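Local coordinates for intron-associated endonuclease 1 (Enterobacteria phage T4, PDB 1MK0), which cleaves DNA, as the GIY-YIG catalytic domain of the phage T4 intron endonuclease I-TevI, probably by hydrolysing phosphodiester bonds, at residues Ile5-Asn10 against Asn14-Gly19; Gln46-Phe49 against Val55-Cys58; Phe77-Lys80 against Ser84-Asn87; Lys26-His31 against Cys58-Glu63. The protein carries 1 engineered substitution. All coordinates share one frame; numbering follows the deposited sequence.

Interaction 1 is the hairpin at the centre of the domain, and the other three contacts lie around it. Interactions 2, 3 and 4 each have their centre about 9 Å from its own. The third strand, 56-63, carries one side of both interaction 2 and interaction 4, which share Cys-58. Interaction 4 meets the hairpin through Tyr-6 OH, 2.7 Å from His-31 NE2, beside the citrate that Tyr-17 and Arg-27 bind. Interaction 3 lies about 16 Å from interaction 4 between centres, but the two are bridged where Trp-78 NE1 comes within 2.6 Å of Glu-62 OE2. The engineered Ala-75 of helix 68-81 touches Ile-5 of the hairpin.

Interaction 1. Residues Ile5-Asn10 against Asn14-Gly19; sequences IYQIKN and NKVYVG. With CIT (citric acid), chain B.
In the turn before the returning strand, Asn-14 gives its N-H to Asn-10 O (2.8 Å), and the carbonyl of Lys-15 takes Asn-10 N. Val-16, in a non-hydrogen-bonded pair with Lys-9, pushes CG1 against Lys-9 CB (3.6 Å) and reaches Gln-7 NE2 on the same face. Tyr-17 makes both backbone bonds of its pair with Ile-8. With CG anti to the backbone N (chi1 175°), its side chain runs alongside Ile-8, CB to CB 4.0 Å, and the ring turns an edge to Tyr-6 OH, 3.9 Å from Tyr-17 CE2. Val-18 CG1 meets Ile-5 CG2 (3.8 Å) on the face covered by helix 68-81. Gly-19 pairs with Tyr-6 through two backbone bonds, and its CA lies 3.8 Å from the centroid of the Tyr-6 ring, over the face. These strands carry the GIY and YIG elements that name the family, the latter reading Tyr-Val-Gly here. Tyr-17 OH donates to citrate O5 (2.6 Å); Tyr-6 OH, also bonded to His-31 NE2, has at most a weak hydrogen bond to O6. The citrate probably comes from the crystallisation liquor, but its carboxylate between these hydroxyls, with Arg-27 binding too, suggests an anion pocket, consistent with a DNA phosphate site.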
loop_
_atom_site.group_PDB
_atom_site.type_symbol
_atom_site.label_atom_id
_atom_site.label_comp_id
_atom_site.label_asym_id
_atom_site.label_seq_id
_atom_site.Cartn_x
_atom_site.Cartn_y
_atom_site.Cartn_z
ATOM N N ILE A 5 -4.450 7.635 -3.512
ATOM C CA ILE A 5 -4.277 6.674 -2.433
ATOM C C ILE A 5 -4.839 5.334 -2.877
ATOM O O ILE A 5 -5.885 5.270 -3.528
ATOM C CB ILE A 5 -5.031 7.133 -1.167
ATOM C CG1 ILE A 5 -4.684 8.591 -0.847
ATOM C CG2 ILE A 5 -4.689 6.218 0.003
ATOM C CD1 ILE A 5 -3.207 8.846 -0.626
ATOM N N TYR A 6 -4.149 4.258 -2.518
ATOM C CA TYR A 6 -4.588 2.926 -2.903
ATOM C C TYR A 6 -4.464 1.944 -1.748
ATOM O O TYR A 6 -3.879 2.252 -0.712
ATOM C CB TYR A 6 -3.734 2.427 -4.072
ATOM C CG TYR A 6 -2.273 2.275 -3.708
ATOM C CD1 TYR A 6 -1.815 1.139 -3.034
ATOM C CD2 TYR A 6 -1.361 3.291 -3.978
ATOM C CE1 TYR A 6 -0.490 1.024 -2.638
ATOM C CE2 TYR A 6 -0.033 3.188 -3.584
ATOM C CZ TYR A 6 0.395 2.053 -2.913
ATOM O OH TYR A 6 1.697 1.962 -2.505
ATOM N N GLN A 7 -5.028 0.758 -1.939
ATOM C CA GLN A 7 -4.923 -0.295 -0.944
ATOM C C GLN A 7 -4.507 -1.572 -1.664
ATOM O O GLN A 7 -4.858 -1.785 -2.828
ATOM C CB GLN A 7 -6.259 -0.528 -0.222
ATOM C CG GLN A 7 -7.378 -1.067 -1.110
ATOM C CD GLN A 7 -8.635 -1.435 -0.334
ATOM O OE1 GLN A 7 -9.660 -1.785 -0.922
ATOM N NE2 GLN A 7 -8.561 -1.363 0.988
ATOM N N ILE A 8 -3.715 -2.391 -0.981
ATOM C CA ILE A 8 -3.284 -3.682 -1.502
ATOM C C ILE A 8 -3.872 -4.625 -0.466
ATOM O O ILE A 8 -3.456 -4.618 0.690
ATOM C CB ILE A 8 -1.746 -3.819 -1.533
ATOM C CG1 ILE A 8 -1.159 -2.797 -2.513
ATOM C CG2 ILE A 8 -1.357 -5.241 -1.952
ATOM C CD1 ILE A 8 0.353 -2.831 -2.621
ATOM N N LYS A 9 -4.861 -5.415 -0.872
ATOM C CA LYS A 9 -5.542 -6.311 0.056
ATOM C C LYS A 9 -5.265 -7.796 -0.140
ATOM O O LYS A 9 -5.331 -8.318 -1.253
ATOM C CB LYS A 9 -7.053 -6.054 -0.019
ATOM C CG LYS A 9 -7.891 -6.922 0.910
ATOM C CD LYS A 9 -9.341 -6.443 0.974
ATOM C CE LYS A 9 -10.022 -6.494 -0.384
ATOM N NZ LYS A 9 -11.458 -6.094 -0.311
ATOM N N ASN A 10 -4.948 -8.467 0.960
ATOM C CA ASN A 10 -4.684 -9.898 0.934
ATOM C C ASN A 10 -6.056 -10.568 0.820
ATOM O O ASN A 10 -6.907 -10.390 1.691
ATOM C CB ASN A 10 -3.994 -10.313 2.232
ATOM C CG ASN A 10 -3.570 -11.767 2.231
ATOM O OD1 ASN A 10 -4.322 -12.642 1.809
ATOM N ND2 ASN A 10 -2.365 -12.031 2.716
ATOM N N ASN A 14 -8.155 -10.479 4.151
ATOM C CA ASN A 14 -8.669 -9.117 4.036
ATOM C C ASN A 14 -7.816 -8.014 4.665
ATOM O O ASN A 14 -8.274 -6.876 4.789
ATOM C CB ASN A 14 -10.089 -9.043 4.603
ATOM C CG ASN A 14 -11.063 -9.902 3.830
ATOM O OD1 ASN A 14 -11.188 -9.772 2.613
ATOM N ND2 ASN A 14 -11.759 -10.787 4.531
ATOM N N LYS A 15 -6.590 -8.338 5.067
ATOM C CA LYS A 15 -5.703 -7.326 5.640
ATOM C C LYS A 15 -5.223 -6.450 4.486
ATOM O O LYS A 15 -5.050 -6.934 3.369
ATOM C CB LYS A 15 -4.505 -7.979 6.332
ATOM C CG LYS A 15 -4.850 -8.697 7.626
ATOM C CD LYS A 15 -3.610 -9.323 8.244
ATOM C CE LYS A 15 -3.942 -10.059 9.534
ATOM N NZ LYS A 15 -4.490 -9.144 10.573
ATOM N N VAL A 16 -5.005 -5.166 4.745
ATOM C CA VAL A 16 -4.567 -4.273 3.679
ATOM C C VAL A 16 -3.329 -3.438 3.971
ATOM O O VAL A 16 -2.924 -3.252 5.118
ATOM C CB VAL A 16 -5.682 -3.274 3.272
ATOM C CG1 VAL A 16 -6.979 -4.011 2.986
ATOM C CG2 VAL A 16 -5.873 -2.235 4.368
ATOM N N TYR A 17 -2.746 -2.937 2.890
ATOM C CA TYR A 17 -1.587 -2.063 2.924
ATOM C C TYR A 17 -2.094 -0.809 2.217
ATOM O O TYR A 17 -2.599 -0.894 1.098
ATOM C CB TYR A 17 -0.436 -2.663 2.116
ATOM C CG TYR A 17 0.778 -1.766 2.005
ATOM C CD1 TYR A 17 1.771 -1.784 2.980
ATOM C CD2 TYR A 17 0.933 -0.898 0.919
ATOM C CE1 TYR A 17 2.897 -0.964 2.881
ATOM C CE2 TYR A 17 2.059 -0.068 0.812
ATOM C CZ TYR A 17 3.035 -0.112 1.797
ATOM O OH TYR A 17 4.161 0.679 1.701
ATOM N N VAL A 18 -1.986 0.340 2.873
ATOM C CA VAL A 18 -2.424 1.599 2.282
ATOM C C VAL A 18 -1.206 2.384 1.814
ATOM O O VAL A 18 -0.222 2.502 2.533
ATOM C CB VAL A 18 -3.206 2.457 3.303
ATOM C CG1 VAL A 18 -3.487 3.840 2.714
ATOM C CG2 VAL A 18 -4.514 1.764 3.675
ATOM N N GLY A 19 -1.267 2.916 0.598
ATOM C CA GLY A 19 -0.142 3.681 0.091
ATOM C C GLY A 19 -0.576 4.798 -0.835
ATOM O O GLY A 19 -1.764 4.996 -1.061
HETATM C C1 CIT B . 6.626 4.194 -0.454
HETATM O O1 CIT B . 6.113 4.556 -1.583
HETATM O O2 CIT B . 7.843 3.790 -0.424
HETATM C C2 CIT B . 5.693 4.276 0.788
HETATM C C3 CIT B . 4.153 4.331 0.609
HETATM O O7 CIT B . 3.773 5.662 0.079
HETATM C C4 CIT B . 3.409 4.086 1.894
HETATM C C5 CIT B . 3.778 4.926 3.054
HETATM O O3 CIT B . 3.408 6.062 3.265
HETATM O O4 CIT B . 4.539 4.446 3.897
HETATM C C6 CIT B . 3.573 3.406 -0.496
HETATM O O5 CIT B . 3.954 2.193 -0.384
HETATM O O6 CIT B . 2.851 4.013 -1.317
#

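Interaction 2. Residues Gln46-Phe49 against Val55-Cys58; sequences QRSF and VFEC
Phe-56 reaches from the start of the third strand to helix 43-52 and touches Ser-48 with the far end of its ring: CZ lies 3.6 Å from Ser-48 OG and 4.2 Å from Ser-48 CB. The first torsion puts it there: CG stands beside the backbone N and anti to the carbonyl carbon (chi1 -55°), which sends the ring out from the strand towards the helix. The hydroxyl of Ser-48 is swung anti to its own backbone N (chi1 -178°), a setting that carries OG to the end of the phenyl ring; it also has a weak hydrogen bond to Tyr-89 OH. In the fold, helix 43-52 here lightly touches the start of strand 56-63, an outermost strand of the three-stranded antiparallel sheet of the GIY-YIG domain. Phe-49, one residue further along the helix, adds a looser touch, its CD2 4.4 Å from Phe-56 CE1. That CE1 comes to the edge of the Phe-49 ring, near its plane; the two ring planes are within about 20° of parallel, but the rings are not stacked. Phe-49 also leans on Leu-35 and Glu-36 of helix 24-37, while Phe-56 rests on Ile-8 and Asn-10 of the neighbouring strand. Over one face of the Phe-56 ring, towards the rim, lies Val-55 CG2 of its own segment, 4.1 Å above the plane.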
loop_
_atom_site.group_PDB
_atom_site.type_symbol
_atom_site.label_atom_id
_atom_site.label_comp_id
_atom_site.label_asym_id
_atom_site.label_seq_id
_atom_site.Cartn_x
_atom_site.Cartn_y
_atom_site.Cartn_z
ATOM N N GLN A 46 6.144 -8.289 3.441
ATOM C CA GLN A 46 7.161 -9.224 2.972
ATOM C C GLN A 46 6.920 -10.619 3.541
ATOM O O GLN A 46 7.033 -11.614 2.825
ATOM C CB GLN A 46 8.562 -8.748 3.368
ATOM C CG GLN A 46 9.677 -9.589 2.752
ATOM C CD GLN A 46 9.788 -9.403 1.245
ATOM O OE1 GLN A 46 10.204 -8.346 0.768
ATOM N NE2 GLN A 46 9.406 -10.428 0.488
ATOM N N ARG A 47 6.594 -10.694 4.827
ATOM C CA ARG A 47 6.336 -11.978 5.469
ATOM C C ARG A 47 5.140 -12.680 4.849
ATOM O O ARG A 47 5.179 -13.885 4.584
ATOM C CB ARG A 47 6.091 -11.786 6.967
ATOM C CG ARG A 47 7.354 -11.545 7.765
ATOM C CD ARG A 47 7.016 -11.262 9.211
ATOM N NE ARG A 47 8.202 -11.240 10.058
ATOM C CZ ARG A 47 8.187 -10.891 11.339
ATOM N NH1 ARG A 47 7.048 -10.533 11.912
ATOM N NH2 ARG A 47 9.310 -10.909 12.047
ATOM N N SER A 48 4.072 -11.925 4.621
ATOM C CA SER A 48 2.868 -12.493 4.037
ATOM C C SER A 48 3.162 -12.990 2.628
ATOM O O SER A 48 2.746 -14.085 2.245
ATOM C CB SER A 48 1.758 -11.442 3.990
ATOM O OG SER A 48 0.566 -11.997 3.459
ATOM N N PHE A 49 3.886 -12.179 1.864
ATOM C CA PHE A 49 4.239 -12.535 0.497
ATOM C C PHE A 49 5.154 -13.754 0.469
ATOM O O PHE A 49 5.057 -14.584 -0.432
ATOM C CB PHE A 49 4.919 -11.352 -0.197
ATOM C CG PHE A 49 5.268 -11.611 -1.632
ATOM C CD1 PHE A 49 6.498 -12.165 -1.978
ATOM C CD2 PHE A 49 4.358 -11.314 -2.642
ATOM C CE1 PHE A 49 6.818 -12.419 -3.311
ATOM C CE2 PHE A 49 4.671 -11.567 -3.979
ATOM C CZ PHE A 49 5.903 -12.120 -4.310
ATOM N N VAL A 55 -1.194 -13.079 -3.566
ATOM C CA VAL A 55 -2.598 -13.410 -3.357
ATOM C C VAL A 55 -3.321 -12.098 -3.059
ATOM O O VAL A 55 -4.369 -12.085 -2.419
ATOM C CB VAL A 55 -2.782 -14.369 -2.153
ATOM C CG1 VAL A 55 -2.205 -15.733 -2.489
ATOM C CG2 VAL A 55 -2.099 -13.799 -0.913
ATOM N N PHE A 56 -2.751 -10.996 -3.540
ATOM C CA PHE A 56 -3.316 -9.674 -3.289
ATOM C C PHE A 56 -4.132 -9.067 -4.420
ATOM O O PHE A 56 -3.999 -9.445 -5.585
ATOM C CB PHE A 56 -2.198 -8.693 -2.919
ATOM C CG PHE A 56 -1.356 -9.143 -1.763
ATOM C CD1 PHE A 56 -0.311 -10.040 -1.954
ATOM C CD2 PHE A 56 -1.633 -8.703 -0.473
ATOM C CE1 PHE A 56 0.446 -10.497 -0.876
ATOM C CE2 PHE A 56 -0.880 -9.155 0.611
ATOM C CZ PHE A 56 0.159 -10.053 0.408
ATOM N N GLU A 57 -4.975 -8.109 -4.039
ATOM C CA GLU A 57 -5.823 -7.361 -4.957
ATOM C C GLU A 57 -5.553 -5.882 -4.716
ATOM O O GLU A 57 -5.652 -5.406 -3.585
ATOM C CB GLU A 57 -7.303 -7.633 -4.690
ATOM C CG GLU A 57 -7.874 -8.840 -5.394
ATOM C CD GLU A 57 -9.382 -8.928 -5.238
ATOM O OE1 GLU A 57 -10.074 -7.946 -5.586
ATOM O OE2 GLU A 57 -9.877 -9.974 -4.769
ATOM N N CYS A 58 -5.212 -5.162 -5.779
ATOM C CA CYS A 58 -4.934 -3.736 -5.676
ATOM C C CYS A 58 -6.135 -2.930 -6.154
ATOM O O CYS A 58 -6.707 -3.223 -7.203
ATOM C CB CYS A 58 -3.714 -3.369 -6.525
ATOM S SG CYS A 58 -2.173 -4.191 -6.055
#

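Interaction 3. Residues Phe77-Lys80 against Ser84-Asn87; sequences FWIK and SKIN
Ile-79, near the C-terminal end of helix 68-81, packs its branched side chain against Ser-84 and Lys-85 of the loop that follows. Its CB sits 3.6 Å from Ser-84 OG. Of the two branches, CG1 passes the same hydroxyl at 3.7 Å and CD1 leads on away from both loop residues, while CG2, standing anti to the backbone N, meets two partners from different directions. Ser-84 OG lies 3.3 Å from CG2, and Lys-85 CD lies 3.4 Å from it, tighter than usual for two carbons. Beyond the contact, the isoleucine also packs on Val-18, Asn-90 and Ala-94. The lysine chain crosses over the methyl with a bend at chi3 (66°). Ser-84 N donates to Ile-79 O at 2.9 Å, in the carbonyl plane and fairly straight (156°). This bond runs from residue i+5 to i, one residue longer than the alpha-helical i+4 to i bond, and ties the departing loop back to the helix. Ser-84 touches the isoleucine with the hydroxyl oxygen that is hydrogen-bonded to Asn-90 OD1, Lys-85 with its methylenes on the way to a salt bridge with Asp-93, so both polar groups have partners although they border an apolar side chain.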
loop_
_atom_site.group_PDB
_atom_site.type_symbol
_atom_site.label_atom_id
_atom_site.label_comp_id
_atom_site.label_asym_id
_atom_site.label_seq_id
_atom_site.Cartn_x
_atom_site.Cartn_y
_atom_site.Cartn_z
ATOM N N PHE A 77 -5.362 9.283 6.698
ATOM C CA PHE A 77 -6.780 9.109 6.970
ATOM C C PHE A 77 -7.154 7.653 6.718
ATOM O O PHE A 77 -7.779 7.010 7.558
ATOM C CB PHE A 77 -7.635 9.986 6.054
ATOM C CG PHE A 77 -9.099 9.656 6.114
ATOM C CD1 PHE A 77 -9.872 10.062 7.196
ATOM C CD2 PHE A 77 -9.689 8.876 5.124
ATOM C CE1 PHE A 77 -11.210 9.694 7.293
ATOM C CE2 PHE A 77 -11.023 8.502 5.210
ATOM C CZ PHE A 77 -11.787 8.911 6.300
ATOM N N TRP A 78 -6.770 7.139 5.552
ATOM C CA TRP A 78 -7.091 5.762 5.199
ATOM C C TRP A 78 -6.376 4.716 6.040
ATOM O O TRP A 78 -6.940 3.657 6.308
ATOM C CB TRP A 78 -6.834 5.528 3.709
ATOM C CG TRP A 78 -7.899 6.170 2.871
ATOM C CD1 TRP A 78 -7.756 7.228 2.018
ATOM C CD2 TRP A 78 -9.289 5.833 2.866
ATOM N NE1 TRP A 78 -8.977 7.571 1.482
ATOM C CE2 TRP A 78 -9.935 6.730 1.989
ATOM C CE3 TRP A 78 -10.052 4.858 3.522
ATOM C CZ2 TRP A 78 -11.312 6.684 1.751
ATOM C CZ3 TRP A 78 -11.420 4.812 3.287
ATOM C CH2 TRP A 78 -12.036 5.721 2.408
ATOM N N ILE A 79 -5.146 5.002 6.457
ATOM C CA ILE A 79 -4.407 4.061 7.296
ATOM C C ILE A 79 -5.167 3.875 8.606
ATOM O O ILE A 79 -5.305 2.761 9.105
ATOM C CB ILE A 79 -2.985 4.577 7.608
ATOM C CG1 ILE A 79 -2.106 4.459 6.363
ATOM C CG2 ILE A 79 -2.374 3.783 8.760
ATOM C CD1 ILE A 79 -0.739 5.093 6.525
ATOM N N LYS A 80 -5.671 4.975 9.154
ATOM C CA LYS A 80 -6.416 4.921 10.402
ATOM C C LYS A 80 -7.815 4.353 10.171
ATOM O O LYS A 80 -8.292 3.518 10.939
ATOM C CB LYS A 80 -6.513 6.322 11.008
ATOM C CG LYS A 80 -7.149 6.363 12.388
ATOM C CD LYS A 80 -7.040 7.751 12.993
ATOM C CE LYS A 80 -7.587 7.781 14.409
ATOM N NZ LYS A 80 -7.403 9.123 15.031
ATOM N N SER A 84 -4.927 -0.126 9.190
ATOM C CA SER A 84 -3.889 -0.874 8.488
ATOM C C SER A 84 -2.530 -1.024 9.167
ATOM O O SER A 84 -1.616 -1.610 8.591
ATOM C CB SER A 84 -3.703 -0.301 7.076
ATOM O OG SER A 84 -3.120 0.990 7.110
ATOM N N LYS A 85 -2.385 -0.497 10.377
ATOM C CA LYS A 85 -1.127 -0.653 11.102
ATOM C C LYS A 85 -1.322 -1.826 12.060
ATOM O O LYS A 85 -0.619 -2.834 11.988
ATOM C CB LYS A 85 -0.784 0.630 11.863
ATOM C CG LYS A 85 -0.447 1.792 10.936
ATOM C CD LYS A 85 -0.600 3.148 11.608
ATOM C CE LYS A 85 0.395 3.358 12.721
ATOM N NZ LYS A 85 0.301 4.746 13.251
ATOM N N ILE A 86 -2.306 -1.705 12.941
ATOM C CA ILE A 86 -2.602 -2.761 13.899
ATOM C C ILE A 86 -3.100 -4.029 13.203
ATOM O O ILE A 86 -2.682 -5.137 13.545
ATOM C CB ILE A 86 -3.670 -2.290 14.910
ATOM C CG1 ILE A 86 -3.098 -1.163 15.768
ATOM C CG2 ILE A 86 -4.142 -3.456 15.772
ATOM C CD1 ILE A 86 -4.121 -0.514 16.683
ATOM N N ASN A 87 -3.982 -3.860 12.221
ATOM C CA ASN A 87 -4.560 -4.992 11.501
ATOM C C ASN A 87 -4.228 -5.000 10.013
ATOM O O ASN A 87 -4.991 -5.523 9.202
ATOM C CB ASN A 87 -6.083 -4.990 11.690
ATOM C CG ASN A 87 -6.756 -6.187 11.044
ATOM O OD1 ASN A 87 -6.389 -7.332 11.305
ATOM N ND2 ASN A 87 -7.749 -5.927 10.199
#

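Interaction 4. Residues Lys26-His31 against Cys58-Glu63; sequences KRWKRH and CSILEE
Cys-58 lies flat against Trp-28, and this is the tight part of the contact. Its CB stands 3.5 Å from the centroid of the six-membered ring, only 14° off the ring normal, and SG reaches over the five-membered ring, 3.9 Å from that centroid. Because SG is beside the backbone N and anti to the carbonyl carbon (chi1 -61°), CB and sulfur spread along the indole face, one over each ring: a CH-pi contact and a sulfur-aromatic contact side by side. Helix 24-37 is laid here on strand 56-63, running nearly opposite to strand 58-60 (152°) with the short axes 10.3 Å apart, and Trp-28 lies between helix and strand in this alpha/beta domain; Tyr-6 of the middle strand meets the same indole edge-to-face. Further along the strand the packing slackens. Ile-60 CG1 comes to 4.1 Å from Trp-28 CH2, its side chain crossing the indole at about a right angle, and Ser-59 O lies 4.0 Å from Trp-28 CZ2. On the solvent side of the helix stand Lys-26, Lys-29 and Arg-30, none touching the strand. Past Ile-60 the strand bends at a classic beta bulge, where Leu-61 and Glu-62 both face Ile-5.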
loop_
_atom_site.group_PDB
_atom_site.type_symbol
_atom_site.label_atom_id
_atom_site.label_comp_id
_atom_site.label_asym_id
_atom_site.label_seq_id
_atom_site.Cartn_x
_atom_site.Cartn_y
_atom_site.Cartn_z
ATOM N N LYS A 26 2.068 1.480 -12.046
ATOM C CA LYS A 26 3.507 1.322 -11.902
ATOM C C LYS A 26 3.925 1.116 -10.456
ATOM O O LYS A 26 4.844 0.345 -10.177
ATOM C CB LYS A 26 4.227 2.521 -12.514
ATOM C CG LYS A 26 4.100 2.537 -14.026
ATOM C CD LYS A 26 4.751 3.742 -14.656
ATOM C CE LYS A 26 4.632 3.651 -16.168
ATOM N NZ LYS A 26 5.181 4.844 -16.851
ATOM N N ARG A 27 3.250 1.788 -9.529
ATOM C CA ARG A 27 3.600 1.626 -8.123
ATOM C C ARG A 27 3.324 0.194 -7.684
ATOM O O ARG A 27 4.119 -0.406 -6.958
ATOM C CB ARG A 27 2.799 2.585 -7.236
ATOM C CG ARG A 27 3.214 2.525 -5.767
ATOM C CD ARG A 27 4.617 3.083 -5.590
ATOM N NE ARG A 27 5.188 2.853 -4.262
ATOM C CZ ARG A 27 5.827 1.746 -3.896
ATOM N NH1 ARG A 27 5.980 0.741 -4.751
ATOM N NH2 ARG A 27 6.357 1.663 -2.683
ATOM N N TRP A 28 2.192 -0.350 -8.125
ATOM C CA TRP A 28 1.816 -1.709 -7.766
ATOM C C TRP A 28 2.803 -2.713 -8.345
ATOM O O TRP A 28 3.151 -3.694 -7.693
ATOM C CB TRP A 28 0.396 -2.023 -8.249
ATOM C CG TRP A 28 -0.660 -1.159 -7.615
ATOM C CD1 TRP A 28 -0.582 -0.519 -6.411
ATOM C CD2 TRP A 28 -1.963 -0.871 -8.139
ATOM N NE1 TRP A 28 -1.755 0.153 -6.153
ATOM C CE2 TRP A 28 -2.619 -0.045 -7.197
ATOM C CE3 TRP A 28 -2.640 -1.229 -9.311
ATOM C CZ2 TRP A 28 -3.921 0.428 -7.393
ATOM C CZ3 TRP A 28 -3.937 -0.758 -9.506
ATOM C CH2 TRP A 28 -4.562 0.062 -8.550
ATOM N N LYS A 29 3.246 -2.469 -9.574
ATOM C CA LYS A 29 4.204 -3.358 -10.210
ATOM C C LYS A 29 5.488 -3.343 -9.403
ATOM O O LYS A 29 6.115 -4.382 -9.194
ATOM C CB LYS A 29 4.496 -2.909 -11.646
ATOM C CG LYS A 29 3.354 -3.150 -12.616
ATOM C CD LYS A 29 3.784 -2.868 -14.045
ATOM C CE LYS A 29 2.682 -3.209 -15.036
ATOM N NZ LYS A 29 3.138 -3.045 -16.447
ATOM N N ARG A 30 5.872 -2.158 -8.936
ATOM C CA ARG A 30 7.096 -2.022 -8.152
ATOM C C ARG A 30 7.011 -2.772 -6.829
ATOM O O ARG A 30 7.993 -3.357 -6.378
ATOM C CB ARG A 30 7.410 -0.547 -7.892
ATOM C CG ARG A 30 8.638 -0.334 -7.014
ATOM C CD ARG A 30 9.338 0.970 -7.351
ATOM N NE ARG A 30 8.511 2.143 -7.093
ATOM C CZ ARG A 30 8.511 2.828 -5.954
ATOM N NH1 ARG A 30 9.298 2.459 -4.952
ATOM N NH2 ARG A 30 7.733 3.895 -5.822
ATOM N N HIS A 31 5.836 -2.754 -6.208
ATOM C CA HIS A 31 5.645 -3.456 -4.942
ATOM C C HIS A 31 5.940 -4.938 -5.081
ATOM O O HIS A 31 6.638 -5.519 -4.257
ATOM C CB HIS A 31 4.207 -3.305 -4.450
ATOM C CG HIS A 31 3.963 -2.059 -3.663
ATOM N ND1 HIS A 31 4.603 -1.798 -2.471
ATOM C CD2 HIS A 31 3.131 -1.014 -3.882
ATOM C CE1 HIS A 31 4.171 -0.647 -1.986
ATOM N NE2 HIS A 31 3.278 -0.152 -2.823
ATOM N N CYS A 58 -5.212 -5.162 -5.779
ATOM C CA CYS A 58 -4.934 -3.736 -5.676
ATOM C C CYS A 58 -6.135 -2.930 -6.154
ATOM O O CYS A 58 -6.707 -3.223 -7.203
ATOM C CB CYS A 58 -3.714 -3.369 -6.525
ATOM S SG CYS A 58 -2.173 -4.191 -6.055
ATOM N N SER A 59 -6.520 -1.919 -5.383
ATOM C CA SER A 59 -7.640 -1.068 -5.766
ATOM C C SER A 59 -7.372 0.372 -5.350
ATOM O O SER A 59 -6.592 0.633 -4.437
ATOM C CB SER A 59 -8.946 -1.567 -5.137
ATOM O OG SER A 59 -8.874 -1.604 -3.727
ATOM N N ILE A 60 -8.012 1.306 -6.040
ATOM C CA ILE A 60 -7.846 2.722 -5.746
ATOM C C ILE A 60 -8.813 3.138 -4.650
ATOM O O ILE A 60 -9.990 2.782 -4.685
ATOM C CB ILE A 60 -8.135 3.582 -6.996
ATOM C CG1 ILE A 60 -7.114 3.267 -8.089
ATOM C CG2 ILE A 60 -8.112 5.059 -6.634
ATOM C CD1 ILE A 60 -7.429 3.907 -9.426
ATOM N N LEU A 61 -8.312 3.878 -3.667
ATOM C CA LEU A 61 -9.165 4.366 -2.593
ATOM C C LEU A 61 -9.623 5.769 -2.966
ATOM O O LEU A 61 -10.800 6.102 -2.840
ATOM C CB LEU A 61 -8.403 4.403 -1.264
ATOM C CG LEU A 61 -7.996 3.059 -0.648
ATOM C CD1 LEU A 61 -7.235 3.310 0.638
ATOM C CD2 LEU A 61 -9.225 2.211 -0.378
ATOM N N GLU A 62 -8.683 6.579 -3.442
ATOM C CA GLU A 62 -8.960 7.958 -3.833
ATOM C C GLU A 62 -8.017 8.436 -4.921
ATOM O O GLU A 62 -6.802 8.410 -4.730
ATOM C CB GLU A 62 -8.759 8.895 -2.645
ATOM C CG GLU A 62 -9.972 9.246 -1.849
ATOM C CD GLU A 62 -9.596 10.056 -0.631
ATOM O OE1 GLU A 62 -8.841 11.043 -0.778
ATOM O OE2 GLU A 62 -10.048 9.703 0.470
ATOM N N GLU A 63 -8.560 8.886 -6.050
ATOM C CA GLU A 63 -7.709 9.428 -7.101
ATOM C C GLU A 63 -7.619 10.916 -6.793
ATOM O O GLU A 63 -8.624 11.625 -6.835
ATOM C CB GLU A 63 -8.312 9.228 -8.498
ATOM C CG GLU A 63 -7.432 9.831 -9.596
ATOM C CD GLU A 63 -7.973 9.641 -11.003
ATOM O OE1 GLU A 63 -7.367 10.199 -11.944
ATOM O OE2 GLU A 63 -8.990 8.940 -11.177
#